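Local coordinates for protein tyrosyl-tRNA synthetase (Archaeoglobus fulgidus, PDB 2CYB) that probably attaches tyrosine to its cognate tRNA, after activating the amino acid with ATP to form tyrosyl-adenylate, at residues I223-E233 with A305-R316. Numbering follows the deposited sequence.
Sequences ISVRDPPEEVE and AKYLNMLLEDAR
Ala-305 points its methyl across to CG of Glu-233; being small, it can form one wall of the hole that takes Val-232. One turn on, Leu-308 has CG anti to the backbone N (chi1 -171°), which carries CD2 across to meet CD1 of Ile-223 tip to tip at 3.4 Å, tighter than ordinary van der Waals contact. Asn-309 is a buried polar residue of the interface, and both ends of its amide are used. ND2 gives a weak hydrogen bond of 3.4 Å to Pro-229 O and a shorter one, 2.9 Å, to a water that Glu-233 OE2 also binds; OD1 lies 3.3 Å from Val-232 CB and accepts from a second water, shared with Asp-227 O. A leucine in place of Asn-309 would probably leave both waters short of a partner and Pro-229 O without this donor. In this class I synthetase the segment 223-233 follows the KMSKS region: Ser-224 OG is hydrogen-bonded to Glu-44 of the HIGH region, and after a type I turn the chain enters a helix running roughly antiparallel to 305-316, 146° between directions. Val-232 is the knob, its branched side chain seated among Ala-305, Leu-308, Asn-309 and Leu-312. CD2 of Leu-312 meets Val-232 CG2 tip to tip at 4.0 Å and also packs against Ser-224 O. Glu-313 bends back so that OE2 pairs by charge with Arg-316 NH1, 2.8 Å apart but well out of the guanidinium plane. Arg-316, long enough to reach Pro-229, folds at chi3 (-72°), gives NE weakly to Leu-312 O, and sets its guanidinium edge against Pro-229 CD, 3.6 Å from NH2.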
ATOM      1  N   ILE A 223     -32.983   6.214   3.938  1.00 36.42           N
ATOM      2  CA  ILE A 223     -33.943   5.354   3.250  1.00 36.67           C
ATOM      3  C   ILE A 223     -33.241   4.446   2.241  1.00 37.01           C
ATOM      4  O   ILE A 223     -32.474   4.914   1.402  1.00 37.13           O
ATOM      5  CB  ILE A 223     -35.002   6.199   2.507  1.00 33.85           C
ATOM      6  CG1 ILE A 223     -35.851   6.963   3.526  1.00 48.76           C
ATOM      7  CG2 ILE A 223     -35.865   5.307   1.620  1.00 40.98           C
ATOM      8  CD1 ILE A 223     -36.843   7.922   2.911  1.00 50.72           C
ATOM      9  N   SER A 224     -33.517   3.150   2.323  1.00 36.73           N
ATOM     10  CA  SER A 224     -32.909   2.177   1.422  1.00 39.19           C
ATOM     11  C   SER A 224     -33.884   1.801   0.321  1.00 39.55           C
ATOM     12  O   SER A 224     -35.097   1.886   0.508  1.00 37.16           O
ATOM     13  CB  SER A 224     -32.511   0.923   2.202  1.00 42.03           C
ATOM     14  OG  SER A 224     -31.760   1.267   3.352  1.00 57.34           O
ATOM     15  N   VAL A 225     -33.356   1.378  -0.824  1.00 39.93           N
ATOM     16  CA  VAL A 225     -34.201   0.997  -1.958  1.00 43.28           C
ATOM     17  C   VAL A 225     -35.029  -0.237  -1.645  1.00 44.81           C
ATOM     18  O   VAL A 225     -35.911  -0.616  -2.415  1.00 50.96           O
ATOM     19  CB  VAL A 225     -33.363   0.680  -3.217  1.00 48.28           C
ATOM     20  CG1 VAL A 225     -32.552   1.896  -3.626  1.00 47.01           C
ATOM     21  CG2 VAL A 225     -32.458  -0.523  -2.950  1.00 48.49           C
ATOM     22  N   ARG A 226     -34.741  -0.863  -0.511  1.00 45.98           N
ATOM     23  CA  ARG A 226     -35.447  -2.069  -0.108  1.00 45.91           C
ATOM     24  C   ARG A 226     -36.525  -1.780   0.937  1.00 43.78           C
ATOM     25  O   ARG A 226     -37.308  -2.662   1.280  1.00 43.08           O
ATOM     26  CB  ARG A 226     -34.440  -3.084   0.435  1.00 55.28           C
ATOM     27  CG  ARG A 226     -34.861  -4.533   0.321  1.00 62.24           C
ATOM     28  CD  ARG A 226     -33.768  -5.450   0.865  1.00 71.12           C
ATOM     29  NE  ARG A 226     -34.131  -6.861   0.775  1.00 69.55           N
ATOM     30  CZ  ARG A 226     -34.311  -7.517  -0.367  1.00 72.58           C
ATOM     31  NH1 ARG A 226     -34.160  -6.892  -1.528  1.00 73.38           N
ATOM     32  NH2 ARG A 226     -34.642  -8.802  -0.349  1.00 68.42           N
ATOM     33  N   ASP A 227     -36.565  -0.552   1.450  1.00 36.83           N
ATOM     34  CA  ASP A 227     -37.579  -0.206   2.439  1.00 37.11           C
ATOM     35  C   ASP A 227     -38.985  -0.326   1.840  1.00 44.14           C
ATOM     36  O   ASP A 227     -39.259   0.191   0.754  1.00 41.76           O
ATOM     37  CB  ASP A 227     -37.384   1.224   2.961  1.00 35.67           C
ATOM     38  CG  ASP A 227     -36.242   1.345   3.955  1.00 42.26           C
ATOM     39  OD1 ASP A 227     -35.961   0.365   4.676  1.00 46.61           O
ATOM     40  OD2 ASP A 227     -35.640   2.437   4.036  1.00 36.65           O
ATOM     41  N   PRO A 228     -39.892  -1.032   2.534  1.00 42.15           N
ATOM     42  CA  PRO A 228     -41.258  -1.179   2.024  1.00 44.13           C
ATOM     43  C   PRO A 228     -42.012   0.153   2.146  1.00 42.26           C
ATOM     44  O   PRO A 228     -41.685   0.986   3.001  1.00 35.11           O
ATOM     45  CB  PRO A 228     -41.841  -2.271   2.916  1.00 43.82           C
ATOM     46  CG  PRO A 228     -41.121  -2.057   4.215  1.00 49.27           C
ATOM     47  CD  PRO A 228     -39.699  -1.820   3.765  1.00 45.18           C
ATOM     48  N   PRO A 229     -43.029   0.366   1.299  1.00 39.33           N
ATOM     49  CA  PRO A 229     -43.814   1.604   1.321  1.00 43.94           C
ATOM     50  C   PRO A 229     -44.167   2.078   2.727  1.00 42.11           C
ATOM     51  O   PRO A 229     -44.065   3.262   3.033  1.00 38.16           O
ATOM     52  CB  PRO A 229     -45.040   1.241   0.492  1.00 36.58           C
ATOM     53  CG  PRO A 229     -44.460   0.344  -0.544  1.00 39.14           C
ATOM     54  CD  PRO A 229     -43.548  -0.559   0.275  1.00 43.73           C
ATOM     55  N   GLU A 230     -44.575   1.147   3.581  1.00 41.22           N
ATOM     56  CA  GLU A 230     -44.935   1.478   4.955  1.00 45.75           C
ATOM     57  C   GLU A 230     -43.750   2.043   5.727  1.00 37.00           C
ATOM     58  O   GLU A 230     -43.891   3.011   6.474  1.00 37.44           O
ATOM     59  CB  GLU A 230     -45.459   0.233   5.680  1.00 53.24           C
ATOM     60  CG  GLU A 230     -46.939  -0.046   5.480  1.00 65.67           C
ATOM     61  CD  GLU A 230     -47.820   0.804   6.382  1.00 75.49           C
ATOM     62  OE1 GLU A 230     -47.797   2.048   6.245  1.00 83.61           O
ATOM     63  OE2 GLU A 230     -48.531   0.226   7.233  1.00 70.04           O
ATOM     64  N   GLU A 231     -42.586   1.426   5.550  1.00 36.74           N
ATOM     65  CA  GLU A 231     -41.376   1.864   6.237  1.00 40.08           C
ATOM     66  C   GLU A 231     -40.940   3.230   5.716  1.00 35.03           C
ATOM     67  O   GLU A 231     -40.517   4.090   6.489  1.00 39.24           O
ATOM     68  CB  GLU A 231     -40.256   0.833   6.050  1.00 40.78           C
ATOM     69  CG  GLU A 231     -38.955   1.176   6.777  1.00 42.64           C
ATOM     70  CD  GLU A 231     -39.089   1.177   8.295  1.00 50.15           C
ATOM     71  OE1 GLU A 231     -38.111   1.560   8.976  1.00 48.08           O
ATOM     72  OE2 GLU A 231     -40.161   0.796   8.811  1.00 50.04           O
ATOM     73  N   VAL A 232     -41.037   3.432   4.405  1.00 29.93           N
ATOM     74  CA  VAL A 232     -40.680   4.730   3.828  1.00 34.98           C
ATOM     75  C   VAL A 232     -41.554   5.810   4.461  1.00 34.57           C
ATOM     76  O   VAL A 232     -41.072   6.872   4.852  1.00 35.37           O
ATOM     77  CB  VAL A 232     -40.906   4.757   2.303  1.00 34.64           C
ATOM     78  CG1 VAL A 232     -40.743   6.173   1.775  1.00 34.29           C
ATOM     79  CG2 VAL A 232     -39.924   3.819   1.614  1.00 36.88           C
ATOM     80  N   GLU A 233     -42.847   5.529   4.567  1.00 40.40           N
ATOM     81  CA  GLU A 233     -43.778   6.483   5.151  1.00 37.98           C
ATOM     82  C   GLU A 233     -43.418   6.808   6.587  1.00 33.75           C
ATOM     83  O   GLU A 233     -43.420   7.972   6.983  1.00 33.28           O
ATOM     84  CB  GLU A 233     -45.203   5.937   5.074  1.00 37.75           C
ATOM     85  CG  GLU A 233     -45.815   6.030   3.683  1.00 42.20           C
ATOM     86  CD  GLU A 233     -47.121   5.267   3.574  1.00 51.42           C
ATOM     87  OE1 GLU A 233     -47.818   5.136   4.603  1.00 58.95           O
ATOM     88  OE2 GLU A 233     -47.456   4.810   2.459  1.00 50.62           O
ATOM     89  N   ALA A 305     -43.153  11.212   0.412  1.00 35.87           N
ATOM     90  CA  ALA A 305     -43.257   9.778   0.661  1.00 35.09           C
ATOM     91  C   ALA A 305     -43.944   9.079  -0.507  1.00 36.55           C
ATOM     92  O   ALA A 305     -43.537   7.990  -0.918  1.00 37.13           O
ATOM     93  CB  ALA A 305     -44.030   9.516   1.965  1.00 31.62           C
ATOM     94  N   LYS A 306     -44.990   9.703  -1.046  1.00 32.27           N
ATOM     95  CA  LYS A 306     -45.716   9.107  -2.162  1.00 32.36           C
ATOM     96  C   LYS A 306     -44.861   8.996  -3.424  1.00 30.72           C
ATOM     97  O   LYS A 306     -44.849   7.957  -4.086  1.00 32.05           O
ATOM     98  CB  LYS A 306     -46.978   9.916  -2.474  1.00 31.25           C
ATOM     99  CG  LYS A 306     -47.733   9.413  -3.692  1.00 33.64           C
ATOM    100  CD  LYS A 306     -48.961  10.263  -3.987  1.00 47.95           C
ATOM    101  CE  LYS A 306     -49.657   9.779  -5.250  1.00 57.92           C
ATOM    102  NZ  LYS A 306     -50.836  10.620  -5.605  1.00 72.46           N
ATOM    103  N   TYR A 307     -44.153  10.067  -3.770  1.00 34.43           N
ATOM    104  CA  TYR A 307     -43.317  10.029  -4.959  1.00 33.55           C
ATOM    105  C   TYR A 307     -42.130   9.088  -4.782  1.00 33.17           C
ATOM    106  O   TYR A 307     -41.771   8.348  -5.702  1.00 35.05           O
ATOM    107  CB  TYR A 307     -42.825  11.430  -5.316  1.00 40.01           C
ATOM    108  CG  TYR A 307     -43.841  12.232  -6.094  1.00 40.05           C
ATOM    109  CD1 TYR A 307     -44.887  12.886  -5.449  1.00 40.37           C
ATOM    110  CD2 TYR A 307     -43.770  12.309  -7.485  1.00 37.10           C
ATOM    111  CE1 TYR A 307     -45.843  13.605  -6.171  1.00 39.63           C
ATOM    112  CE2 TYR A 307     -44.718  13.020  -8.214  1.00 38.69           C
ATOM    113  CZ  TYR A 307     -45.748  13.667  -7.552  1.00 34.31           C
ATOM    114  OH  TYR A 307     -46.678  14.385  -8.271  1.00 33.69           O
ATOM    115  N   LEU A 308     -41.522   9.115  -3.602  1.00 30.27           N
ATOM    116  CA  LEU A 308     -40.385   8.243  -3.344  1.00 38.03           C
ATOM    117  C   LEU A 308     -40.852   6.796  -3.450  1.00 35.14           C
ATOM    118  O   LEU A 308     -40.155   5.954  -4.014  1.00 35.85           O
ATOM    119  CB  LEU A 308     -39.797   8.512  -1.954  1.00 33.30           C
ATOM    120  CG  LEU A 308     -38.474   7.809  -1.632  1.00 43.32           C
ATOM    121  CD1 LEU A 308     -37.439   8.095  -2.723  1.00 38.48           C
ATOM    122  CD2 LEU A 308     -37.966   8.300  -0.286  1.00 41.09           C
ATOM    123  N   ASN A 309     -42.039   6.506  -2.922  1.00 34.36           N
ATOM    124  CA  ASN A 309     -42.560   5.145  -2.999  1.00 34.95           C
ATOM    125  C   ASN A 309     -42.835   4.726  -4.435  1.00 36.14           C
ATOM    126  O   ASN A 309     -42.692   3.554  -4.781  1.00 38.23           O
ATOM    127  CB  ASN A 309     -43.824   4.985  -2.148  1.00 34.61           C
ATOM    128  CG  ASN A 309     -43.505   4.644  -0.708  1.00 42.43           C
ATOM    129  OD1 ASN A 309     -42.548   3.919  -0.438  1.00 37.19           O
ATOM    130  ND2 ASN A 309     -44.306   5.152   0.223  1.00 40.41           N
ATOM    131  N   MET A 310     -43.227   5.677  -5.277  1.00 37.06           N
ATOM    132  CA  MET A 310     -43.485   5.363  -6.675  1.00 42.55           C
ATOM    133  C   MET A 310     -42.152   5.011  -7.324  1.00 39.74           C
ATOM    134  O   MET A 310     -42.048   4.073  -8.113  1.00 37.47           O
ATOM    135  CB  MET A 310     -44.112   6.563  -7.397  1.00 37.65           C
ATOM    136  CG  MET A 310     -45.538   6.870  -6.969  1.00 48.75           C
ATOM    137  SD  MET A 310     -46.343   8.079  -8.050  1.00 55.10           S
ATOM    138  CE  MET A 310     -45.715   9.582  -7.360  1.00 44.85           C
ATOM    139  N   LEU A 311     -41.134   5.776  -6.958  1.00 36.03           N
ATOM    140  CA  LEU A 311     -39.783   5.599  -7.474  1.00 38.51           C
ATOM    141  C   LEU A 311     -39.236   4.207  -7.134  1.00 37.95           C
ATOM    142  O   LEU A 311     -38.765   3.478  -8.013  1.00 38.48           O
ATOM    143  CB  LEU A 311     -38.890   6.697  -6.881  1.00 46.48           C
ATOM    144  CG  LEU A 311     -37.652   7.181  -7.634  1.00 52.67           C
ATOM    145  CD1 LEU A 311     -37.170   8.485  -7.024  1.00 50.89           C
ATOM    146  CD2 LEU A 311     -36.565   6.128  -7.577  1.00 59.35           C
ATOM    147  N   LEU A 312     -39.309   3.843  -5.857  1.00 35.77           N
ATOM    148  CA  LEU A 312     -38.815   2.551  -5.390  1.00 38.47           C
ATOM    149  C   LEU A 312     -39.667   1.384  -5.864  1.00 43.61           C
ATOM    150  O   LEU A 312     -39.139   0.320  -6.199  1.00 42.81           O
ATOM    151  CB  LEU A 312     -38.733   2.542  -3.864  1.00 40.00           C
ATOM    152  CG  LEU A 312     -37.584   3.325  -3.224  1.00 44.28           C
ATOM    153  CD1 LEU A 312     -37.590   4.762  -3.698  1.00 52.82           C
ATOM    154  CD2 LEU A 312     -37.722   3.265  -1.713  1.00 46.82           C
ATOM    155  N   GLU A 313     -40.982   1.574  -5.888  1.00 41.78           N
ATOM    156  CA  GLU A 313     -41.880   0.521  -6.345  1.00 44.77           C
ATOM    157  C   GLU A 313     -41.522   0.159  -7.777  1.00 43.81           C
ATOM    158  O   GLU A 313     -41.402  -1.016  -8.120  1.00 44.89           O
ATOM    159  CB  GLU A 313     -43.337   0.984  -6.268  1.00 48.63           C
ATOM    160  CG  GLU A 313     -43.984   0.730  -4.921  1.00 61.36           C
ATOM    161  CD  GLU A 313     -44.131  -0.754  -4.624  1.00 71.56           C
ATOM    162  OE1 GLU A 313     -44.865  -1.442  -5.369  1.00 76.41           O
ATOM    163  OE2 GLU A 313     -43.512  -1.233  -3.651  1.00 70.80           O
ATOM    164  N   ASP A 314     -41.350   1.178  -8.610  1.00 39.84           N
ATOM    165  CA  ASP A 314     -40.986   0.965 -10.000  1.00 46.75           C
ATOM    166  C   ASP A 314     -39.624   0.270 -10.070  1.00 48.72           C
ATOM    167  O   ASP A 314     -39.407  -0.615 -10.899  1.00 48.01           O
ATOM    168  CB  ASP A 314     -40.923   2.304 -10.733  1.00 50.57           C
ATOM    169  CG  ASP A 314     -40.508   2.154 -12.180  1.00 63.31           C
ATOM    170  OD1 ASP A 314     -41.243   1.493 -12.947  1.00 68.35           O
ATOM    171  OD2 ASP A 314     -39.445   2.697 -12.552  1.00 70.18           O
ATOM    172  N   ALA A 315     -38.710   0.670  -9.190  1.00 45.59           N
ATOM    173  CA  ALA A 315     -37.377   0.081  -9.159  1.00 47.22           C
ATOM    174  C   ALA A 315     -37.478  -1.414  -8.884  1.00 48.19           C
ATOM    175  O   ALA A 315     -36.862  -2.226  -9.573  1.00 49.91           O
ATOM    176  CB  ALA A 315     -36.520   0.764  -8.085  1.00 42.71           C
ATOM    177  N   ARG A 316     -38.258  -1.774  -7.873  1.00 43.25           N
ATOM    178  CA  ARG A 316     -38.439  -3.174  -7.522  1.00 51.09           C
ATOM    179  C   ARG A 316     -39.107  -3.929  -8.666  1.00 53.12           C
ATOM    180  O   ARG A 316     -38.763  -5.076  -8.950  1.00 57.15           O
ATOM    181  CB  ARG A 316     -39.262  -3.285  -6.235  1.00 50.28           C
ATOM    182  CG  ARG A 316     -38.430  -3.058  -4.976  1.00 55.70           C
ATOM    183  CD  ARG A 316     -39.283  -2.867  -3.732  1.00 61.03           C
ATOM    184  NE  ARG A 316     -39.956  -1.571  -3.732  1.00 66.80           N
ATOM    185  CZ  ARG A 316     -40.645  -1.083  -2.706  1.00 68.70           C
ATOM    186  NH1 ARG A 316     -41.222   0.106  -2.803  1.00 71.91           N
ATOM    187  NH2 ARG A 316     -40.756  -1.779  -1.583  1.00 78.54           N
TER
HETATM  188  O   HOH W   1     -41.077   1.573  -0.761  1.00 36.37           O
HETATM  189  O   HOH W   2     -46.610   6.880   0.534  1.00 39.00           O